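Local atomic coordinates of integral membrane indolylacetylinositol arabinosyltransferase EmbB (PDB entry 7BVC), a protein that probably polymerises arabinose into the arabinan of mycobacterial cell-wall arabinogalactan as a membrane glycosyltransferase, and binds the drug ethambutol. Residues Ala26-Ala30 and Ala239-Leu243; Asp182-Arg186 and Pro1077-Pro1082; Tyr277-Asn282 and Asn719-Ile724; Arg611-Leu615 and Val683-Thr687; Gly759-Gly763 and Leu839-Tyr844. All coordinates share one frame; numbering follows the deposited sequence.

Contact 1: residues Ala26-Ala30 and Ala239-Leu243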
# COMPACT_ATOMS: atom_id res chain seq x y z
N ALA B 26 49.54 23.01 -28.15
CA ALA B 26 48.22 22.67 -27.63
C ALA B 26 48.12 21.19 -27.27
O ALA B 26 47.41 20.83 -26.33
CB ALA B 26 47.15 23.04 -28.66
N ARG B 27 48.85 20.33 -27.98
CA ARG B 27 48.82 18.91 -27.67
C ARG B 27 49.42 18.62 -26.30
O ARG B 27 49.00 17.67 -25.63
CB ARG B 27 49.54 18.11 -28.75
CG ARG B 27 48.69 17.86 -29.98
CD ARG B 27 49.12 16.60 -30.69
NE ARG B 27 50.35 16.78 -31.45
CZ ARG B 27 51.52 16.27 -31.09
NH1 ARG B 27 51.62 15.54 -29.99
NH2 ARG B 27 52.60 16.49 -31.84
N TRP B 28 50.41 19.41 -25.88
CA TRP B 28 50.95 19.25 -24.53
C TRP B 28 50.08 19.93 -23.49
O TRP B 28 49.90 19.41 -22.38
CB TRP B 28 52.38 19.80 -24.46
CG TRP B 28 53.39 18.97 -25.16
CD1 TRP B 28 54.06 19.28 -26.31
CD2 TRP B 28 53.86 17.67 -24.77
NE1 TRP B 28 54.92 18.26 -26.65
CE2 TRP B 28 54.82 17.26 -25.72
CE3 TRP B 28 53.57 16.82 -23.70
CZ2 TRP B 28 55.48 16.04 -25.64
CZ3 TRP B 28 54.23 15.61 -23.62
CH2 TRP B 28 55.17 15.23 -24.58
N VAL B 29 49.53 21.10 -23.82
CA VAL B 29 48.66 21.81 -22.89
C VAL B 29 47.36 21.05 -22.66
O VAL B 29 46.66 21.29 -21.67
CB VAL B 29 48.41 23.25 -23.39
CG1 VAL B 29 47.51 24.03 -22.44
CG2 VAL B 29 49.73 23.98 -23.55
N ALA B 30 47.02 20.11 -23.54
CA ALA B 30 45.82 19.30 -23.34
C ALA B 30 46.07 18.07 -22.49
O ALA B 30 45.17 17.64 -21.76
CB ALA B 30 45.24 18.89 -24.69
N ALA B 239 42.39 24.39 -24.59
CA ALA B 239 43.33 23.71 -25.48
C ALA B 239 42.60 22.74 -26.40
O ALA B 239 42.92 22.65 -27.60
CB ALA B 239 44.40 22.99 -24.67
N LEU B 240 41.62 22.00 -25.87
CA LEU B 240 40.84 21.11 -26.71
C LEU B 240 40.04 21.88 -27.75
O LEU B 240 39.87 21.43 -28.89
CB LEU B 240 39.92 20.25 -25.85
CG LEU B 240 38.93 19.33 -26.56
CD1 LEU B 240 39.66 18.37 -27.49
CD2 LEU B 240 38.09 18.55 -25.56
N TRP B 241 39.53 23.06 -27.38
CA TRP B 241 38.83 23.90 -28.35
C TRP B 241 39.76 24.37 -29.45
O TRP B 241 39.41 24.35 -30.64
CB TRP B 241 38.20 25.10 -27.63
CG TRP B 241 37.53 26.07 -28.53
CD1 TRP B 241 36.79 25.78 -29.64
CD2 TRP B 241 37.51 27.50 -28.41
NE1 TRP B 241 36.32 26.93 -30.22
CE2 TRP B 241 36.75 28.00 -29.48
CE3 TRP B 241 38.07 28.39 -27.50
CZ2 TRP B 241 36.54 29.37 -29.66
CZ3 TRP B 241 37.86 29.74 -27.68
CH2 TRP B 241 37.10 30.22 -28.75
N ARG B 242 40.97 24.80 -29.08
CA ARG B 242 41.95 25.21 -30.08
C ARG B 242 42.32 24.05 -31.00
O ARG B 242 42.54 24.25 -32.20
CB ARG B 242 43.19 25.77 -29.39
CG ARG B 242 44.44 25.78 -30.25
CD ARG B 242 44.38 26.87 -31.31
NE ARG B 242 45.38 26.66 -32.36
CZ ARG B 242 45.09 26.24 -33.59
NH1 ARG B 242 43.84 25.98 -33.93
NH2 ARG B 242 46.06 26.07 -34.47
N LEU B 243 42.38 22.83 -30.47
CA LEU B 243 42.64 21.67 -31.31
C LEU B 243 41.47 21.38 -32.24
O LEU B 243 41.67 20.98 -33.39
CB LEU B 243 42.94 20.45 -30.44
CG LEU B 243 44.36 20.30 -29.89
CD1 LEU B 243 44.55 18.92 -29.30
CD2 LEU B 243 45.38 20.56 -30.98

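Contact 2: residues Asp182-Arg186 and Pro1077-Pro1082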
# COMPACT_ATOMS: atom_id res chain seq x y z
N ASP B 182 28.88 -1.46 26.87
CA ASP B 182 28.03 -1.22 25.72
C ASP B 182 28.24 0.19 25.19
O ASP B 182 28.10 1.15 25.96
CB ASP B 182 26.55 -1.43 26.09
CG ASP B 182 25.71 -1.85 24.91
OD1 ASP B 182 26.28 -2.22 23.86
OD2 ASP B 182 24.46 -1.81 25.02
N PRO B 183 28.58 0.36 23.91
CA PRO B 183 28.75 1.71 23.37
C PRO B 183 27.44 2.41 23.03
O PRO B 183 27.47 3.59 22.65
CB PRO B 183 29.58 1.47 22.11
CG PRO B 183 29.19 0.11 21.67
CD PRO B 183 28.91 -0.68 22.92
N ASN B 184 26.30 1.72 23.15
CA ASN B 184 25.00 2.31 22.88
C ASN B 184 24.28 2.74 24.15
O ASN B 184 23.06 2.94 24.14
CB ASN B 184 24.13 1.32 22.10
CG ASN B 184 24.59 1.15 20.67
OD1 ASN B 184 25.04 2.10 20.03
ND2 ASN B 184 24.48 -0.07 20.16
N LEU B 185 25.01 2.90 25.26
CA LEU B 185 24.45 3.33 26.53
C LEU B 185 24.82 4.77 26.85
O LEU B 185 24.91 5.15 28.02
CB LEU B 185 24.89 2.40 27.66
CG LEU B 185 24.04 1.16 27.93
CD1 LEU B 185 24.41 0.55 29.26
CD2 LEU B 185 22.56 1.50 27.89
N ARG B 186 25.06 5.58 25.83
CA ARG B 186 25.39 6.98 26.05
C ARG B 186 24.11 7.80 26.20
O ARG B 186 23.25 7.75 25.31
CB ARG B 186 26.24 7.52 24.91
CG ARG B 186 27.45 6.66 24.60
CD ARG B 186 28.63 7.48 24.11
NE ARG B 186 28.42 8.01 22.77
CZ ARG B 186 28.43 7.27 21.66
NH1 ARG B 186 28.63 5.97 21.72
NH2 ARG B 186 28.24 7.85 20.48
N PRO B 1077 31.66 5.83 15.67
CA PRO B 1077 30.28 5.93 15.17
C PRO B 1077 29.41 6.76 16.09
O PRO B 1077 29.75 7.06 17.24
CB PRO B 1077 29.82 4.47 15.13
CG PRO B 1077 30.64 3.80 16.18
CD PRO B 1077 31.98 4.48 16.16
N LEU B 1078 28.25 7.15 15.56
CA LEU B 1078 27.25 7.86 16.33
C LEU B 1078 26.29 6.89 17.00
O LEU B 1078 26.18 5.72 16.61
CB LEU B 1078 26.47 8.82 15.43
CG LEU B 1078 26.96 10.27 15.37
CD1 LEU B 1078 26.07 11.10 14.46
CD2 LEU B 1078 27.00 10.85 16.76
N ARG B 1079 25.60 7.37 18.03
CA ARG B 1079 24.61 6.58 18.75
C ARG B 1079 23.29 6.68 17.99
O ARG B 1079 22.67 7.75 17.95
CB ARG B 1079 24.47 7.06 20.19
CG ARG B 1079 23.98 6.00 21.15
CD ARG B 1079 22.47 6.01 21.25
NE ARG B 1079 21.97 4.87 22.01
CZ ARG B 1079 20.70 4.49 22.01
NH1 ARG B 1079 20.32 3.44 22.73
NH2 ARG B 1079 19.81 5.14 21.28
N ILE B 1080 22.86 5.57 17.40
CA ILE B 1080 21.70 5.54 16.52
C ILE B 1080 20.56 4.71 17.12
O ILE B 1080 19.47 5.22 17.35
CB ILE B 1080 22.08 5.02 15.12
CG1 ILE B 1080 22.82 6.11 14.34
CG2 ILE B 1080 20.86 4.58 14.35
CD1 ILE B 1080 23.13 5.71 12.92
N ARG B 1081 20.81 3.43 17.38
CA ARG B 1081 19.80 2.50 17.85
C ARG B 1081 20.36 1.68 19.00
O ARG B 1081 21.58 1.54 19.14
CB ARG B 1081 19.36 1.56 16.72
CG ARG B 1081 18.46 2.21 15.68
CD ARG B 1081 18.05 1.21 14.62
NE ARG B 1081 19.18 0.41 14.17
CZ ARG B 1081 19.59 0.34 12.90
NH1 ARG B 1081 18.97 1.03 11.96
NH2 ARG B 1081 20.64 -0.41 12.58
N PRO B 1082 19.49 1.13 19.86
CA PRO B 1082 19.95 0.28 20.96
C PRO B 1082 20.38 -1.11 20.50
O PRO B 1082 20.21 -1.42 19.32
CB PRO B 1082 18.72 0.20 21.87
CG PRO B 1082 17.57 0.36 20.94
CD PRO B 1082 18.03 1.33 19.90

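Contact 3: residues Tyr277-Asn282 and Asn719-Ile724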
# COMPACT_ATOMS: atom_id res chain seq x y z
N TYR B 277 2.87 30.89 -12.38
CA TYR B 277 3.89 31.20 -11.39
C TYR B 277 3.33 32.03 -10.25
O TYR B 277 3.88 32.01 -9.14
CB TYR B 277 5.06 31.93 -12.07
CG TYR B 277 6.14 32.38 -11.13
CD1 TYR B 277 7.04 31.47 -10.58
CD2 TYR B 277 6.28 33.72 -10.79
CE1 TYR B 277 8.03 31.88 -9.72
CE2 TYR B 277 7.27 34.14 -9.93
CZ TYR B 277 8.14 33.22 -9.40
OH TYR B 277 9.13 33.63 -8.55
N VAL B 278 2.25 32.76 -10.49
CA VAL B 278 1.65 33.64 -9.49
C VAL B 278 0.48 32.98 -8.79
O VAL B 278 0.42 32.94 -7.56
CB VAL B 278 1.23 34.98 -10.14
CG1 VAL B 278 0.65 35.91 -9.09
CG2 VAL B 278 2.41 35.62 -10.83
N ILE B 279 -0.48 32.44 -9.55
CA ILE B 279 -1.70 31.89 -8.96
C ILE B 279 -1.65 30.37 -8.82
O ILE B 279 -2.58 29.79 -8.26
CB ILE B 279 -2.94 32.29 -9.78
CG1 ILE B 279 -3.06 31.41 -11.03
CG2 ILE B 279 -2.89 33.75 -10.16
CD1 ILE B 279 -4.32 31.63 -11.81
N GLY B 280 -0.59 29.73 -9.29
CA GLY B 280 -0.57 28.28 -9.33
C GLY B 280 -0.19 27.64 -8.02
O GLY B 280 0.22 28.29 -7.06
N ALA B 281 -0.32 26.32 -7.99
CA ALA B 281 -0.00 25.54 -6.80
C ALA B 281 1.51 25.42 -6.62
O ALA B 281 2.30 25.86 -7.46
CB ALA B 281 -0.63 24.15 -6.90
N ASN B 282 1.90 24.82 -5.51
CA ASN B 282 3.30 24.58 -5.18
C ASN B 282 3.52 23.10 -4.92
O ASN B 282 2.58 22.30 -4.90
CB ASN B 282 3.72 25.42 -3.97
CG ASN B 282 3.59 26.90 -4.21
OD1 ASN B 282 3.65 27.37 -5.35
ND2 ASN B 282 3.40 27.66 -3.14
N ASN B 719 -3.87 31.15 -2.59
CA ASN B 719 -2.46 31.00 -2.95
C ASN B 719 -1.99 32.06 -3.94
O ASN B 719 -0.78 32.15 -4.17
CB ASN B 719 -2.21 29.61 -3.53
CG ASN B 719 -0.84 29.07 -3.18
OD1 ASN B 719 -0.07 29.73 -2.49
ND2 ASN B 719 -0.54 27.87 -3.65
N GLY B 720 -2.89 32.84 -4.52
CA GLY B 720 -2.49 33.84 -5.49
C GLY B 720 -2.74 35.25 -5.01
O GLY B 720 -2.22 36.22 -5.57
N TRP B 721 -3.54 35.39 -3.96
CA TRP B 721 -3.75 36.67 -3.30
C TRP B 721 -2.66 36.98 -2.29
O TRP B 721 -2.30 38.15 -2.11
CB TRP B 721 -5.13 36.67 -2.62
CG TRP B 721 -5.50 37.92 -1.87
CD1 TRP B 721 -6.03 37.99 -0.62
CD2 TRP B 721 -5.43 39.27 -2.35
NE1 TRP B 721 -6.27 39.30 -0.27
CE2 TRP B 721 -5.91 40.11 -1.32
CE3 TRP B 721 -4.99 39.86 -3.54
CZ2 TRP B 721 -5.96 41.49 -1.44
CZ3 TRP B 721 -5.04 41.24 -3.65
CH2 TRP B 721 -5.52 42.04 -2.61
N ALA B 722 -2.08 35.95 -1.67
CA ALA B 722 -0.95 36.15 -0.78
C ALA B 722 0.29 36.59 -1.55
O ALA B 722 1.05 37.45 -1.07
CB ALA B 722 -0.67 34.88 0.01
N ASN B 723 0.51 36.02 -2.73
CA ASN B 723 1.65 36.43 -3.55
C ASN B 723 1.51 37.86 -4.06
O ASN B 723 2.52 38.48 -4.40
CB ASN B 723 1.82 35.47 -4.73
CG ASN B 723 2.23 34.08 -4.30
OD1 ASN B 723 2.26 33.77 -3.11
ND2 ASN B 723 2.55 33.23 -5.26
N ILE B 724 0.29 38.38 -4.12
CA ILE B 724 0.08 39.78 -4.48
C ILE B 724 0.22 40.69 -3.27
O ILE B 724 0.77 41.79 -3.37
CB ILE B 724 -1.30 39.94 -5.16
CG1 ILE B 724 -1.31 39.23 -6.51
CG2 ILE B 724 -1.64 41.41 -5.34
CD1 ILE B 724 -0.25 39.73 -7.47

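Contact 4: residues Arg611-Leu615 and Val683-Thr687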
# COMPACT_ATOMS: atom_id res chain seq x y z
N ARG B 611 -6.03 4.66 -37.05
CA ARG B 611 -6.26 5.97 -36.44
C ARG B 611 -7.44 5.92 -35.48
O ARG B 611 -7.42 6.58 -34.43
CB ARG B 611 -6.47 7.01 -37.54
CG ARG B 611 -5.19 7.36 -38.28
CD ARG B 611 -5.37 8.51 -39.24
NE ARG B 611 -5.73 8.06 -40.58
CZ ARG B 611 -6.84 8.43 -41.22
NH1 ARG B 611 -7.69 9.25 -40.63
NH2 ARG B 611 -7.08 7.97 -42.43
N MET B 612 -8.47 5.13 -35.80
CA MET B 612 -9.58 4.97 -34.87
C MET B 612 -9.14 4.26 -33.60
O MET B 612 -9.57 4.62 -32.50
CB MET B 612 -10.71 4.20 -35.55
CG MET B 612 -12.09 4.55 -35.02
SD MET B 612 -12.58 6.23 -35.44
CE MET B 612 -13.64 6.62 -34.06
N ALA B 613 -8.26 3.26 -33.72
CA ALA B 613 -7.75 2.58 -32.53
C ALA B 613 -6.91 3.52 -31.68
O ALA B 613 -6.96 3.47 -30.44
CB ALA B 613 -6.94 1.35 -32.94
N PHE B 614 -6.13 4.40 -32.32
CA PHE B 614 -5.35 5.36 -31.54
C PHE B 614 -6.26 6.36 -30.84
O PHE B 614 -6.00 6.75 -29.69
CB PHE B 614 -4.34 6.09 -32.43
CG PHE B 614 -3.34 6.88 -31.65
CD1 PHE B 614 -2.34 6.24 -30.94
CD2 PHE B 614 -3.39 8.26 -31.62
CE1 PHE B 614 -1.42 6.96 -30.21
CE2 PHE B 614 -2.47 8.98 -30.90
CZ PHE B 614 -1.48 8.33 -30.20
N LEU B 615 -7.33 6.80 -31.51
CA LEU B 615 -8.31 7.67 -30.85
C LEU B 615 -8.94 6.97 -29.65
O LEU B 615 -9.14 7.59 -28.59
CB LEU B 615 -9.39 8.09 -31.85
CG LEU B 615 -10.47 9.03 -31.33
CD1 LEU B 615 -9.85 10.32 -30.84
CD2 LEU B 615 -11.49 9.30 -32.42
N VAL B 683 -13.64 9.84 -40.11
CA VAL B 683 -12.42 9.54 -39.36
C VAL B 683 -11.34 10.55 -39.69
O VAL B 683 -10.54 10.92 -38.82
CB VAL B 683 -11.97 8.09 -39.63
CG1 VAL B 683 -10.76 7.75 -38.78
CG2 VAL B 683 -13.10 7.13 -39.36
N ASP B 684 -11.28 11.01 -40.94
CA ASP B 684 -10.32 12.05 -41.31
C ASP B 684 -10.56 13.33 -40.52
O ASP B 684 -9.61 14.06 -40.23
CB ASP B 684 -10.40 12.33 -42.81
CG ASP B 684 -9.92 11.16 -43.65
OD1 ASP B 684 -9.07 10.39 -43.16
OD2 ASP B 684 -10.39 11.03 -44.79
N ARG B 685 -11.82 13.61 -40.17
CA ARG B 685 -12.12 14.78 -39.36
C ARG B 685 -11.81 14.54 -37.89
O ARG B 685 -11.29 15.42 -37.21
CB ARG B 685 -13.59 15.18 -39.54
CG ARG B 685 -13.94 15.68 -40.92
CD ARG B 685 -15.43 15.92 -41.05
NE ARG B 685 -15.83 16.18 -42.44
CZ ARG B 685 -17.07 16.07 -42.89
NH1 ARG B 685 -18.05 15.71 -42.07
NH2 ARG B 685 -17.34 16.33 -44.16
N LEU B 686 -12.13 13.34 -37.39
CA LEU B 686 -11.99 13.09 -35.96
C LEU B 686 -10.55 12.85 -35.54
O LEU B 686 -10.19 13.11 -34.39
CB LEU B 686 -12.86 11.90 -35.55
CG LEU B 686 -14.37 12.05 -35.71
CD1 LEU B 686 -15.06 10.72 -35.48
CD2 LEU B 686 -14.90 13.10 -34.74
N THR B 687 -9.70 12.36 -36.44
CA THR B 687 -8.36 11.91 -36.09
C THR B 687 -7.27 12.82 -36.64
O THR B 687 -6.25 12.35 -37.15
CB THR B 687 -8.14 10.47 -36.57
OG1 THR B 687 -8.23 10.42 -37.99
CG2 THR B 687 -9.18 9.55 -35.96

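Contact 5: residues Gly759-Gly763 and Leu839-Tyr844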
# COMPACT_ATOMS: atom_id res chain seq x y z
N GLY B 759 -27.14 23.28 37.11
CA GLY B 759 -26.87 24.69 36.94
C GLY B 759 -27.77 25.30 35.88
O GLY B 759 -28.84 24.77 35.57
N PRO B 760 -27.35 26.43 35.31
CA PRO B 760 -28.10 27.01 34.19
C PRO B 760 -27.82 26.33 32.85
O PRO B 760 -28.55 26.60 31.89
CB PRO B 760 -27.63 28.46 34.17
CG PRO B 760 -26.26 28.41 34.73
CD PRO B 760 -26.27 27.33 35.77
N LEU B 761 -26.80 25.48 32.76
CA LEU B 761 -26.53 24.77 31.51
C LEU B 761 -27.62 23.75 31.22
O LEU B 761 -28.06 23.60 30.07
CB LEU B 761 -25.16 24.11 31.57
CG LEU B 761 -24.81 23.15 30.43
CD1 LEU B 761 -24.86 23.85 29.09
CD2 LEU B 761 -23.43 22.53 30.66
N GLY B 762 -28.05 23.01 32.24
CA GLY B 762 -29.22 22.17 32.14
C GLY B 762 -30.43 22.95 32.64
O GLY B 762 -30.42 23.49 33.74
N GLY B 763 -31.47 22.99 31.81
CA GLY B 763 -32.56 23.91 32.07
C GLY B 763 -33.54 23.43 33.12
O GLY B 763 -33.14 22.97 34.19
N LEU B 839 -32.10 18.35 26.53
CA LEU B 839 -31.53 19.45 27.30
C LEU B 839 -31.84 20.76 26.59
O LEU B 839 -31.73 20.84 25.37
CB LEU B 839 -30.01 19.28 27.48
CG LEU B 839 -29.23 20.33 28.27
CD1 LEU B 839 -28.14 19.67 29.10
CD2 LEU B 839 -28.61 21.35 27.34
N SER B 840 -32.23 21.76 27.37
CA SER B 840 -32.49 23.09 26.83
C SER B 840 -32.02 24.10 27.87
O SER B 840 -32.68 24.29 28.89
CB SER B 840 -33.97 23.28 26.51
OG SER B 840 -34.37 22.43 25.45
N SER B 841 -30.89 24.75 27.60
CA SER B 841 -30.27 25.61 28.59
C SER B 841 -31.11 26.87 28.81
O SER B 841 -32.15 27.08 28.19
CB SER B 841 -28.86 25.99 28.15
OG SER B 841 -28.03 24.84 28.09
N ALA B 842 -30.65 27.71 29.73
CA ALA B 842 -31.27 29.00 29.94
C ALA B 842 -30.94 29.93 28.78
O ALA B 842 -30.18 29.60 27.87
CB ALA B 842 -30.80 29.61 31.26
N TRP B 843 -31.53 31.12 28.82
CA TRP B 843 -31.31 32.12 27.78
C TRP B 843 -30.03 32.89 28.10
O TRP B 843 -29.94 33.55 29.14
CB TRP B 843 -32.50 33.07 27.68
CG TRP B 843 -33.74 32.43 27.15
CD1 TRP B 843 -34.91 32.21 27.82
CD2 TRP B 843 -33.95 31.94 25.82
NE1 TRP B 843 -35.82 31.61 26.99
CE2 TRP B 843 -35.26 31.43 25.76
CE3 TRP B 843 -33.15 31.87 24.67
CZ2 TRP B 843 -35.79 30.87 24.60
CZ3 TRP B 843 -33.68 31.31 23.53
CH2 TRP B 843 -34.98 30.82 23.50
N TYR B 844 -29.05 32.80 27.20
CA TYR B 844 -27.76 33.44 27.39
C TYR B 844 -27.74 34.75 26.61
O TYR B 844 -28.03 34.77 25.41
CB TYR B 844 -26.63 32.52 26.94
CG TYR B 844 -26.32 31.41 27.92
CD1 TYR B 844 -25.65 31.67 29.10
CD2 TYR B 844 -26.72 30.10 27.66
CE1 TYR B 844 -25.37 30.66 30.00
CE2 TYR B 844 -26.45 29.09 28.56
CZ TYR B 844 -25.78 29.38 29.72
OH TYR B 844 -25.50 28.37 30.62

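Contact 1: residues Ala26-Ala30 and Ala239-Leu243
Leu243 reaches across from helix 231-244 to meet Ala26 of helix 22-31, and its side chain can be followed outward atom by atom. CB points toward helix 22-31. Leu243 CG then stands beside the backbone N (chi1 -82°), 4.1 Å from Ala26 CB. Beyond CG the branches part: CD2 closes on the same methyl, with Leu243 CD2 3.8 Å from Ala26 CB, while CD1 lies next to the stem of Arg27, Leu243 CD1 being 4.3 Å from Arg27 CG.

One turn back, Ala239 presents its methyl to the neighbouring turn. Ala239 CB lies 4.0 Å from Val29 CG1 and 4.2 Å from Ala30 CB, so a single methyl is received between two residues. Arg242 adds only the root of its chain, CG against Ala26 CB. The side-chain packing is apolar, and the small alanines bring the segment axes to 8.9 Å at their closest, running roughly antiparallel at 145°.

This is plain packing between two helices that overlap predicted transmembrane segments. Helix 462-472 closes in beside them: Pro463 touches both Ala30 and Leu243, and Leu240 rests on Leu464 and Pro467. Leu240 also meets Ala418 of helix 415-428, which ties helix 231-244 into the wider bundle.

Contact 2: residues Asp182-Arg186 and Pro1077-Pro1082
Asn184 and Arg1079 meet in a polar contact between two loops, one following strand 178-180 in the concanavalin-like region and the other the last residues modelled at the C-terminus. It therefore brings together parts of the chain nearly 900 residues apart. At its centre is the carbonyl of Asn184, in a type I beta turn that runs from Asp182 to Leu185. Arg1079 takes this one oxygen side-on with two nitrogens: NE and NH1 each lie 3.1 Å from Asn184 O. The oxygen sits close to the guanidinium plane, but the two donors reach it differently. NH1 lies in the carbonyl plane, whereas NE stands above it. The arginine chain starts with CG anti to its own backbone N (chi1 -154°) and bends at CB-CG, which turns the head back toward the turn.

The Asn184 amide is set almost perpendicular to that guanidinium, their planes 87° apart, and its CG lies 3.4 Å from Arg1081 O. Farther along, Arg186 folds its chain so that NH2 comes 3.6 Å from Arg1079 N, while Arg1079 CB covers one face of the Arg186 guanidinium. Arg186 NE is bonded to Pro76 O, which holds the head in place from its own domain. In segment 1077-1082, Leu1078 and Ile1080 pack on helix 485-497.

Both arginines thus lean on backbone carbonyls, with Arg186 NH1 and Arg1079 NE 6.8 Å apart. Each positive charge is probably eased by peptide dipoles, and across this contact the grip on Asn184 O probably follows the shape of the turn.

Contact 3: residues Tyr277-Asn282 and Asn719-Ile724
Asn719 faces the chain just beyond helix 264-279, its amide lying against Gly280 and Ala281. Asn719 ND2 is 3.5 Å from Gly280 O and 4.0 Å from Ala281 CA, so the flat group rests alongside the backbone where Gly280 leaves the helix. The Asn282 side chain comes up beside it, the two amide planes 70° apart.

Gly720 follows, and with no side chain between them the two backbones pack directly: Gly720 CA is 4.1 Å from Ile279 CA. The same carbon lies 3.7 Å from Val278 O, near the end of the helix. After Trp721 and Ala722, Asn723 turns back to that carbonyl. Its CG stands beside the backbone N (chi1 -67°), which directs the amide at the helix end and leaves Asn723 ND2 3.1 Å from Val278 O. Ile724 finishes the walk with an apolar touch, Ile724 CD1 lying 4.2 Å from Val278 CG1.

Here the end of a predicted transmembrane helix in the GT-C region abuts segment 719-724, which leads into short helix 722-725. Beyond Asn282 the chain soon reaches Asp285 and Tyr288 of the ethambutol pocket, and bound ethambutol lies about 13 Å from the Asn282 side chain. The contact is a buried joint between the membrane and C-terminal regions.

Contact 4: residues Arg611-Leu615 and Val683-Thr687
Arg611 of helix 608-625 meets the last turn of helix 682-686 through polar contacts, to which Met612 and Leu615 add apolar ones. The ionic part is a salt bridge to Asp684, whose carboxylate lies nearly parallel to the guanidinium, the planes 19° apart. One oxygen does the work: Arg611 NH1 is 3.1 Å from Asp684 OD1, which uses its anti lone pair, and Arg611 NH2 adds a weak bond to the same atom. OD1 lies somewhat tilted from the guanidinium plane, so the pairing is not a flat fork.

The bond to the threonine hydroxyl is better aligned. Arg611 NH1 donates to Thr687 OG1 over 2.9 Å, with the oxygen almost in the guanidinium plane. The torsion of Thr687 (chi1 62°) sets OG1 between its backbone N and carbonyl carbon, where the hydroxyl can also donate to Val683 O. That carbonyl receives the Thr687 backbone N as well, the two donors coming from opposite faces. Arg611 NE is bonded to Leu605 O, so the head is held from its own side too.

Apolar contacts flank the polar cluster. Met612 SD lies 4.1 Å from Val683 CG2, and Leu615 CD2 is 4.3 Å from Leu686 CB and 4.2 Å from Thr687 CG2. Met612 also packs on Ala665, Trp668 and Ala669 of helix 654-675.

An arginine thus closes over the C-terminal end of a short helix, with a threonine hydroxyl linking it to the last turn. The contact joins neighbouring helices of the membrane region beside a cardiolipin site to which Ala613 belongs; the side chain of Met612 is about 8 Å from a bound cardiolipin.

Contact 5: residues Gly759-Gly763 and Leu839-Tyr844
Ala842 N donates to Pro760 O in a nearly straight hydrogen bond of 3.2 Å, with 163° at the hydrogen. The donor lies almost on the extension of the carbonyl bond, so the bond runs end-on from the interrupted part of strand 837-845 to the loop. The next carbonyl, that of Leu761, faces Ser841. Ser841 OG is modelled closer to Leu761 O than a normal hydrogen bond allows; the hydroxyl appears to donate to this oxygen, but the length is doubtful. Leu839 comes to the same oxygen with its branched end, Leu839 CD2 being 3.6 Å from Leu761 O, while its other methyl, Leu839 CD1, lies 4.1 Å from Gly762 CA.

Gly763 lets the backbones come close, and its CA makes a C-H...O contact with Ser840 O at 3.2 Å. At the other end, the Tyr844 side chain crosses the proline at about a right angle and brings its hydroxyl up to the ring, with Tyr844 OH 4.1 Å from Pro760 CB.

Strand 837-845 is an outer strand of a four-stranded antiparallel sheet. Its neighbour in the sheet is strand 929-936, to which Leu839, Ser841 and Tyr844 bond through their backbones and whose Asp936 binds calcium. Segment 759-763 runs along the strand, a buried loop packed on a beta-rich part of the C-terminal region, consistent with a galactose-binding-domain-like fold.

Contacts 3 and 5 are largely buried, while contacts 1, 2 and 4 are only partly so. Contacts 1 and 4 both pair helices of the membrane region, yet their centres lie 57 Å apart and their chemistry differs: alanine and leucine packing in the first, a salt bridge and threonine bond framed by apolar side chains in the second. Contact 3, its centre about 19 Å from that of the chain, joins the membrane and C-terminal regions through close backbones and asparagines. Contact 2 joins two loops from distant regions and contact 5 lays a loop on a strand within one; both use backbone carbonyls. Contacts 1 and 5 lie on opposite sides of the chain's centre, their centres about 94 Å apart.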